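Local coordinates for isocitrate dehydrogenase [NAD] subunit 1, mitochondrial (Saccharomyces cerevisiae, PDB 3BLX), which is one of two subunit types of the octameric mitochondrial enzyme that oxidises isocitrate to 2-oxoglutarate with NAD+ in the citric acid cycle, and also binds RNA, at residues Phe167-Ala170 with Lys171-Arg175; Tyr239-Ile242 with Leu243-Gly247; Ser332-Thr335 with Thr336-Thr339; Ala66-Ser69 with Leu70-Lys74; Leu193-Asn196 with Ile197-Ile201. One frame throughout, in Å; residues are numbered along the deposited sequence.

In the fold
All five contacts are local, along helices or at their ends, but their surroundings differ. Contacts 2 and 4 are the buried ones, on opposite sides of the chain's centre; contact 2 joins mainly backbone bonds and isoleucines packed on helix 216-225 and on a subunit 2 chain, whereas contact 4 carries charged and amide groups that find partners on nearby strands. Contacts 1 and 5, partly buried, sit on helices 156-172 and 190-205, which touch where Phe167 packs on Ile198 and Ile201. Contact 3, about 46 Å from contact 5 between centres, starts the last helix. Contacts 1, 3 and 4 lie at helix ends, the first two as a Schellman motif and a capping box; contacts 2 and 5 lie within helices.

Contact 1: residues Phe167-Ala170 with Lys171-Arg175; sequences FDFA and KKYNR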
loop_
_atom_site.group_PDB
_atom_site.type_symbol
_atom_site.label_atom_id
_atom_site.label_comp_id
_atom_site.label_asym_id
_atom_site.label_seq_id
_atom_site.Cartn_x
_atom_site.Cartn_y
_atom_site.Cartn_z
ATOM N N PHE E 167 26.081 3.535 -12.438
ATOM C CA PHE E 167 26.463 2.583 -13.468
ATOM C C PHE E 167 25.536 2.655 -14.655
ATOM O O PHE E 167 26.000 2.643 -15.792
ATOM C CB PHE E 167 26.533 1.180 -12.898
ATOM C CG PHE E 167 27.739 0.958 -12.041
ATOM C CD1 PHE E 167 29.015 1.073 -12.578
ATOM C CD2 PHE E 167 27.604 0.645 -10.706
ATOM C CE1 PHE E 167 30.144 0.857 -11.794
ATOM C CE2 PHE E 167 28.731 0.433 -9.912
ATOM C CZ PHE E 167 30.008 0.544 -10.464
ATOM N N ASP E 168 24.230 2.752 -14.399
ATOM C CA ASP E 168 23.261 2.892 -15.493
ATOM C C ASP E 168 23.524 4.128 -16.329
ATOM O O ASP E 168 23.214 4.157 -17.515
ATOM C CB ASP E 168 21.836 2.929 -14.975
ATOM C CG ASP E 168 21.320 1.553 -14.568
ATOM O OD1 ASP E 168 21.785 0.537 -15.149
ATOM O OD2 ASP E 168 20.438 1.492 -13.669
ATOM N N PHE E 169 24.109 5.135 -15.700
ATOM C CA PHE E 169 24.376 6.425 -16.340
ATOM C C PHE E 169 25.632 6.326 -17.195
ATOM O O PHE E 169 25.684 6.826 -18.305
ATOM C CB PHE E 169 24.553 7.486 -15.259
ATOM C CG PHE E 169 24.556 8.889 -15.762
ATOM C CD1 PHE E 169 25.757 9.497 -16.144
ATOM C CD2 PHE E 169 23.375 9.622 -15.804
ATOM C CE1 PHE E 169 25.773 10.811 -16.588
ATOM C CE2 PHE E 169 23.375 10.929 -16.241
ATOM C CZ PHE E 169 24.578 11.534 -16.639
ATOM N N ALA E 170 26.646 5.671 -16.654
ATOM C CA ALA E 170 27.852 5.383 -17.402
ATOM C C ALA E 170 27.519 4.558 -18.647
ATOM O O ALA E 170 28.001 4.867 -19.725
ATOM C CB ALA E 170 28.867 4.655 -16.513
ATOM N N LYS E 171 26.689 3.523 -18.496
ATOM C CA LYS E 171 26.203 2.709 -19.627
ATOM C C LYS E 171 25.555 3.588 -20.694
ATOM O O LYS E 171 25.919 3.544 -21.864
ATOM C CB LYS E 171 25.169 1.673 -19.151
ATOM C CG LYS E 171 25.202 0.302 -19.860
ATOM C CD LYS E 171 26.282 -0.616 -19.231
ATOM C CE LYS E 171 26.293 -2.049 -19.805
ATOM N NZ LYS E 171 27.437 -2.891 -19.264
ATOM N N LYS E 172 24.592 4.396 -20.276
ATOM C CA LYS E 172 23.788 5.166 -21.214
ATOM C C LYS E 172 24.600 6.193 -21.999
ATOM O O LYS E 172 24.278 6.500 -23.143
ATOM C CB LYS E 172 22.654 5.878 -20.475
ATOM C CG LYS E 172 21.494 6.304 -21.365
ATOM C CD LYS E 172 20.586 7.291 -20.641
ATOM C CE LYS E 172 19.267 7.492 -21.361
ATOM N NZ LYS E 172 18.508 8.630 -20.756
ATOM N N TYR E 173 25.639 6.744 -21.384
ATOM C CA TYR E 173 26.399 7.824 -22.024
ATOM C C TYR E 173 27.806 7.362 -22.382
ATOM O O TYR E 173 28.727 8.162 -22.553
ATOM C CB TYR E 173 26.390 9.120 -21.176
ATOM C CG TYR E 173 24.991 9.668 -20.992
ATOM C CD1 TYR E 173 24.308 9.522 -19.790
ATOM C CD2 TYR E 173 24.341 10.300 -22.042
ATOM C CE1 TYR E 173 23.021 10.014 -19.637
ATOM C CE2 TYR E 173 23.050 10.793 -21.901
ATOM C CZ TYR E 173 22.386 10.653 -20.698
ATOM O OH TYR E 173 21.094 11.144 -20.575
ATOM N N ASN E 174 27.949 6.051 -22.517
ATOM C CA ASN E 174 29.223 5.450 -22.916
ATOM C C ASN E 174 30.435 5.974 -22.167
ATOM O O ASN E 174 31.443 6.345 -22.777
ATOM C CB ASN E 174 29.435 5.578 -24.427
ATOM C CG ASN E 174 28.516 4.649 -25.221
ATOM O OD1 ASN E 174 28.818 3.465 -25.412
ATOM N ND2 ASN E 174 27.383 5.183 -25.681
ATOM N N ARG E 175 30.327 6.009 -20.844
ATOM C CA ARG E 175 31.472 6.286 -20.004
ATOM C C ARG E 175 32.063 4.938 -19.621
ATOM O O ARG E 175 31.339 3.939 -19.532
ATOM C CB ARG E 175 31.045 7.072 -18.769
ATOM C CG ARG E 175 31.234 8.565 -18.906
ATOM C CD ARG E 175 30.442 9.130 -20.062
ATOM N NE ARG E 175 30.636 10.575 -20.270
ATOM C CZ ARG E 175 31.594 11.333 -19.732
ATOM N NH1 ARG E 175 32.515 10.818 -18.929
ATOM N NH2 ARG E 175 31.639 12.623 -20.019
#
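Tyr173 lays one edge of its ring over the face of Phe169, one turn back along the chain, and this is the tight part of the contact. CD1 of Tyr173 stands 3.6 Å above the Phe169 ring plane, over its centre, and Tyr173 CE1 comes to 3.5 Å from Phe169 CE2. The planes are inclined at 52°, an edge-to-face pair with the rings 4.7 Å apart between centroids. With its CG anti to the backbone N (chi1 -168°), Phe169 swings its ring forward along the helix to meet the tyrosine, and the ring also packs on Ile126 of strand 124-130. An alanine at Phe169 is likely to leave the Tyr173 ring without the face it leans on, more able to turn toward solvent.

The backbone beneath closes helix 156-172 with a Schellman motif. Arg175 N reaches back to Ala170 O at 2.8 Å, Asn174 N bonds to Lys171 O at 3.3 Å, and Asn174, with positive phi, is the C-prime residue that turns the chain out of the helix. The turn brings Arg175 CB to 4.0 Å from Ala170 CB, while the guanidinium goes on to salt bridges with Asp124 and Asp231. Ala170 itself is buried, packed on Val178 and Ile209.

The other side is looser. Lys171 and Lys172 keep only their CB atoms near the preceding turn, Lys172 CB lying 3.5 Å from Asp168 O, and their ammonium ends lead away from it on an exposed surface, Lys171 NZ in a long, weak ion pair with Asp208. Asp168, also exposed, has its OD1 hydrogen-bonded to the Tyr206 hydroxyl.

Contact 2: residues Tyr239-Ile242 with Leu243-Gly247; sequences YGTI and LGNIG
Helix 237-251 passes the probable active site at its start and packs against subunit 2 of the enzyme, and this contact covers two of its turns. Tyr239 lies beside Lys183, the lysine probably critical for catalysis, and its hydroxyl is hydrogen-bonded to Asp191; Gly240 is near Arg129, inferred to bind substrate. Across the turn Tyr239 O accepts from Leu243 N at 3.1 Å in an almost straight bond, 174° at the hydrogen, and the same carbonyl is brushed by Leu243 CG at 3.4 Å.

The pattern repeats from Gly240 to Gly244, from Thr241 to Asn245 and from Ile242 to Ile246. Gly244 N is bonded to Gly240 O at 2.9 Å.

Thr241 and Asn245 run alongside each other and point the same way; Thr241 packs on Asp222 and Asn245 on Val225 of the subunit 2 chain. Thr241 CG2 lies 4.0 Å from Asn245 ND2.

Ile242 and Ile246 pack on helix 216-225 and on Ile221 and Leu253 of the subunit 2 chain. Ile242 CG2 lies anti to the backbone N, beside the carbonyl carbon, where it meets Ile246 CD1, while Ile246 CG1 lies beside its own N and passes close to the Ile242 carbonyl. The two side chains touch lightly, Ile242 CG2 standing 4.4 Å from Ile246 CD1.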
loop_
_atom_site.group_PDB
_atom_site.type_symbol
_atom_site.label_atom_id
_atom_site.label_comp_id
_atom_site.label_asym_id
_atom_site.label_seq_id
_atom_site.Cartn_x
_atom_site.Cartn_y
_atom_site.Cartn_z
ATOM N N TYR E 239 30.967 14.791 0.302
ATOM C CA TYR E 239 32.150 15.091 -0.495
ATOM C C TYR E 239 31.819 15.611 -1.891
ATOM O O TYR E 239 32.693 16.002 -2.653
ATOM C CB TYR E 239 33.045 13.854 -0.629
ATOM C CG TYR E 239 33.232 13.079 0.658
ATOM C CD1 TYR E 239 33.544 13.731 1.854
ATOM C CD2 TYR E 239 33.103 11.691 0.679
ATOM C CE1 TYR E 239 33.715 13.028 3.031
ATOM C CE2 TYR E 239 33.263 10.978 1.844
ATOM C CZ TYR E 239 33.570 11.648 3.024
ATOM O OH TYR E 239 33.724 10.931 4.192
ATOM N N GLY E 240 30.556 15.604 -2.243
ATOM C CA GLY E 240 30.197 15.918 -3.601
ATOM C C GLY E 240 30.257 17.401 -3.864
ATOM O O GLY E 240 30.566 17.825 -4.970
ATOM N N THR E 241 29.929 18.190 -2.849
ATOM C CA THR E 241 30.017 19.629 -2.961
ATOM C C THR E 241 31.467 20.062 -3.222
ATOM O O THR E 241 31.721 20.899 -4.099
ATOM C CB THR E 241 29.474 20.303 -1.704
ATOM O OG1 THR E 241 28.146 20.776 -1.967
ATOM C CG2 THR E 241 30.354 21.481 -1.282
ATOM N N ILE E 242 32.407 19.490 -2.469
ATOM C CA ILE E 242 33.813 19.794 -2.666
ATOM C C ILE E 242 34.311 19.356 -4.040
ATOM O O ILE E 242 34.886 20.155 -4.775
ATOM C CB ILE E 242 34.684 19.184 -1.562
ATOM C CG1 ILE E 242 34.519 20.008 -0.286
ATOM C CG2 ILE E 242 36.130 19.143 -1.986
ATOM C CD1 ILE E 242 34.867 19.257 0.962
ATOM N N LEU E 243 34.100 18.101 -4.408
ATOM C CA LEU E 243 34.520 17.664 -5.740
ATOM C C LEU E 243 33.891 18.496 -6.844
ATOM O O LEU E 243 34.534 18.811 -7.832
ATOM C CB LEU E 243 34.194 16.202 -5.969
ATOM C CG LEU E 243 35.005 15.273 -5.079
ATOM C CD1 LEU E 243 34.582 13.850 -5.340
ATOM C CD2 LEU E 243 36.485 15.469 -5.353
ATOM N N GLY E 244 32.628 18.863 -6.671
ATOM C CA GLY E 244 31.922 19.658 -7.663
ATOM C C GLY E 244 32.504 21.045 -7.835
ATOM O O GLY E 244 32.566 21.576 -8.926
ATOM N N ASN E 245 32.941 21.651 -6.751
ATOM C CA ASN E 245 33.526 22.959 -6.869
ATOM C C ASN E 245 34.907 22.965 -7.492
ATOM O O ASN E 245 35.269 23.931 -8.148
ATOM C CB ASN E 245 33.453 23.699 -5.553
ATOM C CG ASN E 245 32.070 24.313 -5.327
ATOM O OD1 ASN E 245 31.587 25.125 -6.132
ATOM N ND2 ASN E 245 31.417 23.908 -4.252
ATOM N N ILE E 246 35.659 21.880 -7.330
ATOM C CA ILE E 246 36.917 21.732 -8.055
ATOM C C ILE E 246 36.590 21.598 -9.518
ATOM O O ILE E 246 37.213 22.212 -10.379
ATOM C CB ILE E 246 37.697 20.487 -7.619
ATOM C CG1 ILE E 246 38.261 20.676 -6.208
ATOM C CG2 ILE E 246 38.797 20.198 -8.601
ATOM C CD1 ILE E 246 38.600 19.418 -5.565
ATOM N N GLY E 247 35.572 20.806 -9.792
ATOM C CA GLY E 247 35.103 20.653 -11.151
ATOM C C GLY E 247 34.780 21.979 -11.809
ATOM O O GLY E 247 35.186 22.231 -12.935
#

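Contact 3: residues Ser332-Thr335 with Thr336-Thr339; sequences SSST and TDFT
Ser334 and Asp337 answer each other across the first turn of helix 335-347, each side chain taking the other residue's backbone N-H. Asp337 N gives its hydrogen to Ser334 OG at 3.1 Å, with an angle of 161° at the hydrogen. In return Ser334 N reaches Asp337 OD2 at 3.3 Å, a weak bond. The hydroxyl can do this because it sits between its own N and carbonyl carbon (chi1 75°), folded over the helix start; Asn284 adds a weak hydrogen bond to it. Just before it, Ser333 CB packs on Asp337 CB at 3.6 Å.

Behind the cap the helix begins in the ordinary way, with Phe338 N bonded to Ser334 O. One residue on, Thr335 O is gripped twice by Thr339: its N comes in at 2.9 Å and its OG1 at 3.0 Å, the hydroxyl standing above the carbonyl plane. Thr339 OG1, anti to its carbonyl carbon (chi1 -59°), folds back over the previous turn to make that second bond, and also pairs with Ser35 of helix 27-42. The Phe338 ring leads away from the turn and packs on Thr318 and Ile319 of helix 306-320.

Ser334 at the N-cap and Asp337 three residues later make a capping box, the classic start of a helix, in which the aspartate's negative charge would also suit the positive end of the helix dipole.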
loop_
_atom_site.group_PDB
_atom_site.type_symbol
_atom_site.label_atom_id
_atom_site.label_comp_id
_atom_site.label_asym_id
_atom_site.label_seq_id
_atom_site.Cartn_x
_atom_site.Cartn_y
_atom_site.Cartn_z
ATOM N N SER E 332 32.090 40.842 -22.624
ATOM C CA SER E 332 31.636 42.089 -22.018
ATOM C C SER E 332 30.172 42.344 -22.327
ATOM O O SER E 332 29.616 43.393 -21.985
ATOM C CB SER E 332 32.497 43.261 -22.490
ATOM O OG SER E 332 32.740 43.166 -23.882
ATOM N N SER E 333 29.540 41.365 -22.960
ATOM C CA SER E 333 28.123 41.457 -23.283
ATOM C C SER E 333 27.216 41.058 -22.122
ATOM O O SER E 333 27.618 40.318 -21.221
ATOM C CB SER E 333 27.836 40.589 -24.497
ATOM O OG SER E 333 28.969 40.602 -25.346
ATOM N N SER E 334 25.991 41.565 -22.152
ATOM C CA SER E 334 24.968 41.240 -21.158
ATOM C C SER E 334 24.351 39.865 -21.427
ATOM O O SER E 334 24.552 39.288 -22.501
ATOM C CB SER E 334 23.855 42.287 -21.204
ATOM O OG SER E 334 23.022 42.090 -22.336
ATOM N N THR E 335 23.579 39.353 -20.471
ATOM C CA THR E 335 23.019 38.018 -20.637
ATOM C C THR E 335 22.066 38.051 -21.825
ATOM O O THR E 335 22.030 37.125 -22.610
ATOM C CB THR E 335 22.368 37.412 -19.327
ATOM O OG1 THR E 335 20.954 37.286 -19.472
ATOM C CG2 THR E 335 22.654 38.243 -18.100
ATOM N N THR E 336 21.335 39.149 -21.963
ATOM C CA THR E 336 20.451 39.389 -23.098
ATOM C C THR E 336 21.166 39.358 -24.459
ATOM O O THR E 336 20.673 38.753 -25.414
ATOM C CB THR E 336 19.729 40.731 -22.929
ATOM O OG1 THR E 336 18.507 40.506 -22.231
ATOM C CG2 THR E 336 19.405 41.375 -24.268
ATOM N N ASP E 337 22.327 40.005 -24.548
ATOM C CA ASP E 337 23.104 39.994 -25.781
ATOM C C ASP E 337 23.464 38.562 -26.138
ATOM O O ASP E 337 23.341 38.132 -27.283
ATOM C CB ASP E 337 24.386 40.831 -25.644
ATOM C CG ASP E 337 24.109 42.335 -25.511
ATOM O OD1 ASP E 337 23.012 42.794 -25.939
ATOM O OD2 ASP E 337 24.992 43.055 -24.972
ATOM N N PHE E 338 23.918 37.828 -25.139
ATOM C CA PHE E 338 24.369 36.461 -25.317
ATOM C C PHE E 338 23.214 35.593 -25.797
ATOM O O PHE E 338 23.366 34.796 -26.717
ATOM C CB PHE E 338 24.952 35.951 -23.993
ATOM C CG PHE E 338 25.520 34.579 -24.064
ATOM C CD1 PHE E 338 26.571 34.299 -24.905
ATOM C CD2 PHE E 338 25.012 33.567 -23.270
ATOM C CE1 PHE E 338 27.108 33.027 -24.965
ATOM C CE2 PHE E 338 25.543 32.291 -23.328
ATOM C CZ PHE E 338 26.591 32.022 -24.177
ATOM N N THR E 339 22.055 35.763 -25.173
ATOM C CA THR E 339 20.863 35.021 -25.547
ATOM C C THR E 339 20.491 35.296 -26.997
ATOM O O THR E 339 20.274 34.353 -27.776
ATOM C CB THR E 339 19.655 35.379 -24.663
ATOM O OG1 THR E 339 19.960 35.102 -23.292
ATOM C CG2 THR E 339 18.441 34.572 -25.075
#

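Contact 4: residues Ala66-Ser69 with Leu70-Lys74; sequences AVES and LKRNK
Residues 66-73 finish helix 60-73: the N-H groups from Leu70 to Lys74 each take the carbonyl four residues back, such as Lys71 N to Val67 O at 2.9 Å, and Lys74, with positive phi, leaves the helix. The helix lies against strand 17-25 of the large sheet, with Ala66 on Ile23 and Leu70 on Thr21. Leu70 also meets Leu97 of helix 92-99.

On another side Lys71 passes its aliphatic chain along Val67, its CD 3.9 Å from Val67 CG1, and then bends at chi3 (98°), which brings the ammonium round to Glu68. The pairing is a long one, Lys71 NZ standing 3.8 Å from Glu68 OE2, so it is a loose electrostatic attraction more than a firm bond.

Arg72 folds its guanidinium back over the preceding turn. One face lies over the backbone there, with Glu68 O 3.3 Å above the plane and Ser69 CA 3.6 Å above it, both toward the rim. Its charge is answered elsewhere, by Glu50 through NH2, while NH1 makes a weak bond to Glu205 O of a neighbouring copy of the protein. Glu68 crosses this arginine at about a right angle, touching it with its aliphatic CG and not with its carboxylate.

Ser69 and Asn73 are joined by the backbone bond from Asn73 N to Ser69 O and through shared partners: both Ser69 OG and Asn73 ND2 are hydrogen-bonded to Thr21, and ND2 also reaches Glu50. The two side chains themselves meet at an angle too poor for a hydrogen bond, Ser69 OG being 3.3 Å from Asn73 ND2.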
loop_
_atom_site.group_PDB
_atom_site.type_symbol
_atom_site.label_atom_id
_atom_site.label_comp_id
_atom_site.label_asym_id
_atom_site.label_seq_id
_atom_site.Cartn_x
_atom_site.Cartn_y
_atom_site.Cartn_z
ATOM N N ALA E 66 5.332 24.201 -5.385
ATOM C CA ALA E 66 6.310 23.635 -6.290
ATOM C C ALA E 66 6.314 22.109 -6.222
ATOM O O ALA E 66 6.384 21.430 -7.235
ATOM C CB ALA E 66 7.683 24.189 -5.971
ATOM N N VAL E 67 6.236 21.583 -5.010
ATOM C CA VAL E 67 6.179 20.152 -4.810
ATOM C C VAL E 67 4.932 19.626 -5.497
ATOM O O VAL E 67 4.994 18.666 -6.256
ATOM C CB VAL E 67 6.215 19.773 -3.288
ATOM C CG1 VAL E 67 5.912 18.300 -3.060
ATOM C CG2 VAL E 67 7.562 20.102 -2.709
ATOM N N GLU E 68 3.810 20.286 -5.262
ATOM C CA GLU E 68 2.533 19.877 -5.831
ATOM C C GLU E 68 2.551 19.928 -7.370
ATOM O O GLU E 68 2.031 19.028 -8.043
ATOM C CB GLU E 68 1.400 20.722 -5.238
ATOM C CG GLU E 68 0.145 19.900 -4.845
ATOM C CD GLU E 68 0.464 18.648 -3.992
ATOM O OE1 GLU E 68 -0.108 17.574 -4.277
ATOM O OE2 GLU E 68 1.276 18.722 -3.036
ATOM N N SER E 69 3.186 20.960 -7.914
ATOM C CA SER E 69 3.362 21.065 -9.345
ATOM C C SER E 69 4.238 19.948 -9.902
ATOM O O SER E 69 3.914 19.381 -10.942
ATOM C CB SER E 69 3.923 22.436 -9.701
ATOM O OG SER E 69 4.143 22.555 -11.090
ATOM N N LEU E 70 5.336 19.619 -9.211
ATOM C CA LEU E 70 6.185 18.502 -9.623
ATOM C C LEU E 70 5.484 17.163 -9.540
ATOM O O LEU E 70 5.706 16.311 -10.379
ATOM C CB LEU E 70 7.459 18.454 -8.839
ATOM C CG LEU E 70 8.504 19.415 -9.403
ATOM C CD1 LEU E 70 9.589 19.641 -8.385
ATOM C CD2 LEU E 70 9.089 18.901 -10.699
ATOM N N LYS E 71 4.612 16.987 -8.555
ATOM C CA LYS E 71 3.871 15.756 -8.456
ATOM C C LYS E 71 2.970 15.540 -9.671
ATOM O O LYS E 71 2.804 14.402 -10.135
ATOM C CB LYS E 71 3.079 15.721 -7.161
ATOM C CG LYS E 71 3.917 15.212 -6.001
ATOM C CD LYS E 71 3.452 15.729 -4.642
ATOM C CE LYS E 71 2.585 14.737 -3.898
ATOM N NZ LYS E 71 2.464 15.197 -2.499
ATOM N N ARG E 72 2.423 16.640 -10.187
ATOM C CA ARG E 72 1.573 16.601 -11.359
ATOM C C ARG E 72 2.372 16.459 -12.641
ATOM O O ARG E 72 2.031 15.670 -13.494
ATOM C CB ARG E 72 0.733 17.860 -11.442
ATOM C CG ARG E 72 -0.266 18.033 -10.336
ATOM C CD ARG E 72 -1.300 19.077 -10.708
ATOM N NE ARG E 72 -0.712 20.409 -10.774
ATOM C CZ ARG E 72 -0.505 21.170 -9.706
ATOM N NH1 ARG E 72 -0.842 20.716 -8.507
ATOM N NH2 ARG E 72 0.033 22.378 -9.828
ATOM N N ASN E 73 3.442 17.225 -12.774
ATOM C CA ASN E 73 4.129 17.284 -14.059
ATOM C C ASN E 73 5.282 16.295 -14.187
ATOM O O ASN E 73 5.598 15.864 -15.281
ATOM C CB ASN E 73 4.604 18.709 -14.356
ATOM C CG ASN E 73 3.503 19.726 -14.256
ATOM O OD1 ASN E 73 2.321 19.427 -14.442
ATOM N ND2 ASN E 73 3.889 20.955 -13.980
ATOM N N LYS E 74 5.915 15.961 -13.061
ATOM C CA LYS E 74 7.045 15.014 -13.005
ATOM C C LYS E 74 8.397 15.560 -13.450
ATOM O O LYS E 74 9.417 14.993 -13.122
ATOM C CB LYS E 74 6.752 13.715 -13.788
ATOM C CG LYS E 74 5.378 13.097 -13.546
ATOM C CD LYS E 74 5.163 12.782 -12.108
ATOM C CE LYS E 74 4.033 11.794 -11.921
ATOM N NZ LYS E 74 2.752 12.374 -12.413
#

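Contact 5: residues Leu193-Asn196 with Ile197-Ile201; sequences LFRN and IITEI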
loop_
_atom_site.group_PDB
_atom_site.type_symbol
_atom_site.label_atom_id
_atom_site.label_comp_id
_atom_site.label_asym_id
_atom_site.label_seq_id
_atom_site.Cartn_x
_atom_site.Cartn_y
_atom_site.Cartn_z
ATOM N N LEU E 193 31.339 0.437 3.825
ATOM C CA LEU E 193 30.096 -0.024 3.211
ATOM C C LEU E 193 29.887 0.562 1.818
ATOM O O LEU E 193 29.564 -0.147 0.858
ATOM C CB LEU E 193 28.930 0.388 4.094
ATOM C CG LEU E 193 27.527 -0.085 3.724
ATOM C CD1 LEU E 193 27.453 -1.582 3.849
ATOM C CD2 LEU E 193 26.492 0.560 4.624
ATOM N N PHE E 194 30.075 1.876 1.729
ATOM C CA PHE E 194 29.957 2.596 0.469
ATOM C C PHE E 194 30.900 2.090 -0.643
ATOM O O PHE E 194 30.439 1.716 -1.727
ATOM C CB PHE E 194 30.193 4.085 0.696
ATOM C CG PHE E 194 29.805 4.930 -0.479
ATOM C CD1 PHE E 194 28.480 5.357 -0.643
ATOM C CD2 PHE E 194 30.753 5.280 -1.436
ATOM C CE1 PHE E 194 28.113 6.122 -1.740
ATOM C CE2 PHE E 194 30.389 6.048 -2.543
ATOM C CZ PHE E 194 29.067 6.464 -2.700
ATOM N N ARG E 195 32.209 2.101 -0.383
ATOM C CA ARG E 195 33.204 1.554 -1.307
ATOM C C ARG E 195 32.919 0.113 -1.703
ATOM O O ARG E 195 33.040 -0.248 -2.875
ATOM C CB ARG E 195 34.593 1.603 -0.671
ATOM C CG ARG E 195 35.657 0.858 -1.451
ATOM C CD ARG E 195 36.863 0.543 -0.574
ATOM N NE ARG E 195 36.506 -0.375 0.509
ATOM C CZ ARG E 195 37.103 -0.409 1.706
ATOM N NH1 ARG E 195 38.106 0.431 1.986
ATOM N NH2 ARG E 195 36.690 -1.280 2.633
ATOM N N ASN E 196 32.549 -0.718 -0.729
ATOM C CA ASN E 196 32.281 -2.128 -1.019
ATOM C C ASN E 196 31.077 -2.328 -1.902
ATOM O O ASN E 196 31.174 -3.026 -2.915
ATOM C CB ASN E 196 32.100 -2.928 0.259
ATOM C CG ASN E 196 33.385 -3.055 1.023
ATOM O OD1 ASN E 196 34.482 -2.857 0.457
ATOM N ND2 ASN E 196 33.275 -3.356 2.319
ATOM N N ILE E 197 29.950 -1.716 -1.528
ATOM C CA ILE E 197 28.744 -1.867 -2.311
ATOM C C ILE E 197 28.955 -1.408 -3.751
ATOM O O ILE E 197 28.480 -2.063 -4.678
ATOM C CB ILE E 197 27.564 -1.138 -1.691
ATOM C CG1 ILE E 197 27.161 -1.834 -0.394
ATOM C CG2 ILE E 197 26.405 -1.098 -2.679
ATOM C CD1 ILE E 197 26.158 -1.036 0.476
ATOM N N ILE E 198 29.680 -0.302 -3.944
ATOM C CA ILE E 198 29.850 0.215 -5.297
ATOM C C ILE E 198 30.680 -0.774 -6.100
ATOM O O ILE E 198 30.323 -1.122 -7.216
ATOM C CB ILE E 198 30.536 1.601 -5.357
ATOM C CG1 ILE E 198 29.795 2.646 -4.514
ATOM C CG2 ILE E 198 30.621 2.081 -6.810
ATOM C CD1 ILE E 198 28.540 3.121 -5.141
ATOM N N THR E 199 31.792 -1.229 -5.535
ATOM C CA THR E 199 32.662 -2.155 -6.263
ATOM C C THR E 199 32.004 -3.528 -6.524
ATOM O O THR E 199 32.253 -4.128 -7.567
ATOM C CB THR E 199 34.079 -2.321 -5.607
ATOM O OG1 THR E 199 33.978 -3.097 -4.412
ATOM C CG2 THR E 199 34.694 -0.961 -5.271
ATOM N N GLU E 200 31.158 -4.012 -5.610
ATOM C CA GLU E 200 30.465 -5.285 -5.834
ATOM C C GLU E 200 29.425 -5.178 -6.938
ATOM O O GLU E 200 29.331 -6.043 -7.800
ATOM C CB GLU E 200 29.775 -5.806 -4.560
ATOM C CG GLU E 200 30.724 -6.175 -3.402
ATOM C CD GLU E 200 29.997 -6.297 -2.053
ATOM O OE1 GLU E 200 28.733 -6.263 -2.037
ATOM O OE2 GLU E 200 30.696 -6.423 -1.016
ATOM N N ILE E 201 28.618 -4.132 -6.893
ATOM C CA ILE E 201 27.596 -3.929 -7.906
ATOM C C ILE E 201 28.246 -3.736 -9.264
ATOM O O ILE E 201 27.665 -4.056 -10.306
ATOM C CB ILE E 201 26.711 -2.745 -7.550
ATOM C CG1 ILE E 201 25.902 -3.103 -6.295
ATOM C CG2 ILE E 201 25.821 -2.357 -8.730
ATOM C CD1 ILE E 201 24.535 -2.438 -6.217
#
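Residues 193-201 form two regular turns of helix 190-205, with Ile197 N bonded to Leu193 O at 2.9 Å and each following N-H taking the carbonyl four residues back. This is the helix of the beta-alpha-beta unit that joins strands 177-182 and 210-215.

Leu193 and Ile197 run side by side in the same direction, and Ile197 CD1 rests 3.7 Å from Leu193 CG; beyond them lie Thr159 of helix 156-172 and Val154 of a subunit 2 chain. Ile198 puts its CG1 over the Phe194 ring in a CH-pi contact, 4.2 Å from the centroid and 21° off the ring normal. The ring reaches forward because its CG lies anti to the backbone N (chi1 -168°). Ile198 packs between Ala180 of strand 177-182 and Ala163 of helix 156-172, with the ring on Pro236.

Thr199 and Arg195, which also pack on the strands, bring the polar bonds. Asn196 O accepts twice, from Glu200 N at 2.9 Å and from Thr199 OG1 at 3.2 Å. Arg195 NE also bonds to Asn196 OD1, which lies at the edge of the guanidinium and in its plane.

With a valine at Thr199, Asn196 O would probably lose the hydroxyl donor that Thr199 OG1 supplies beside Glu200 N.

Asn196 O thus takes a backbone and a hydroxyl donor and Asn196 OD1 takes Arg195 NE, so these polar groups are satisfied within the helix even where Thr199 and Arg195 lie on the strands.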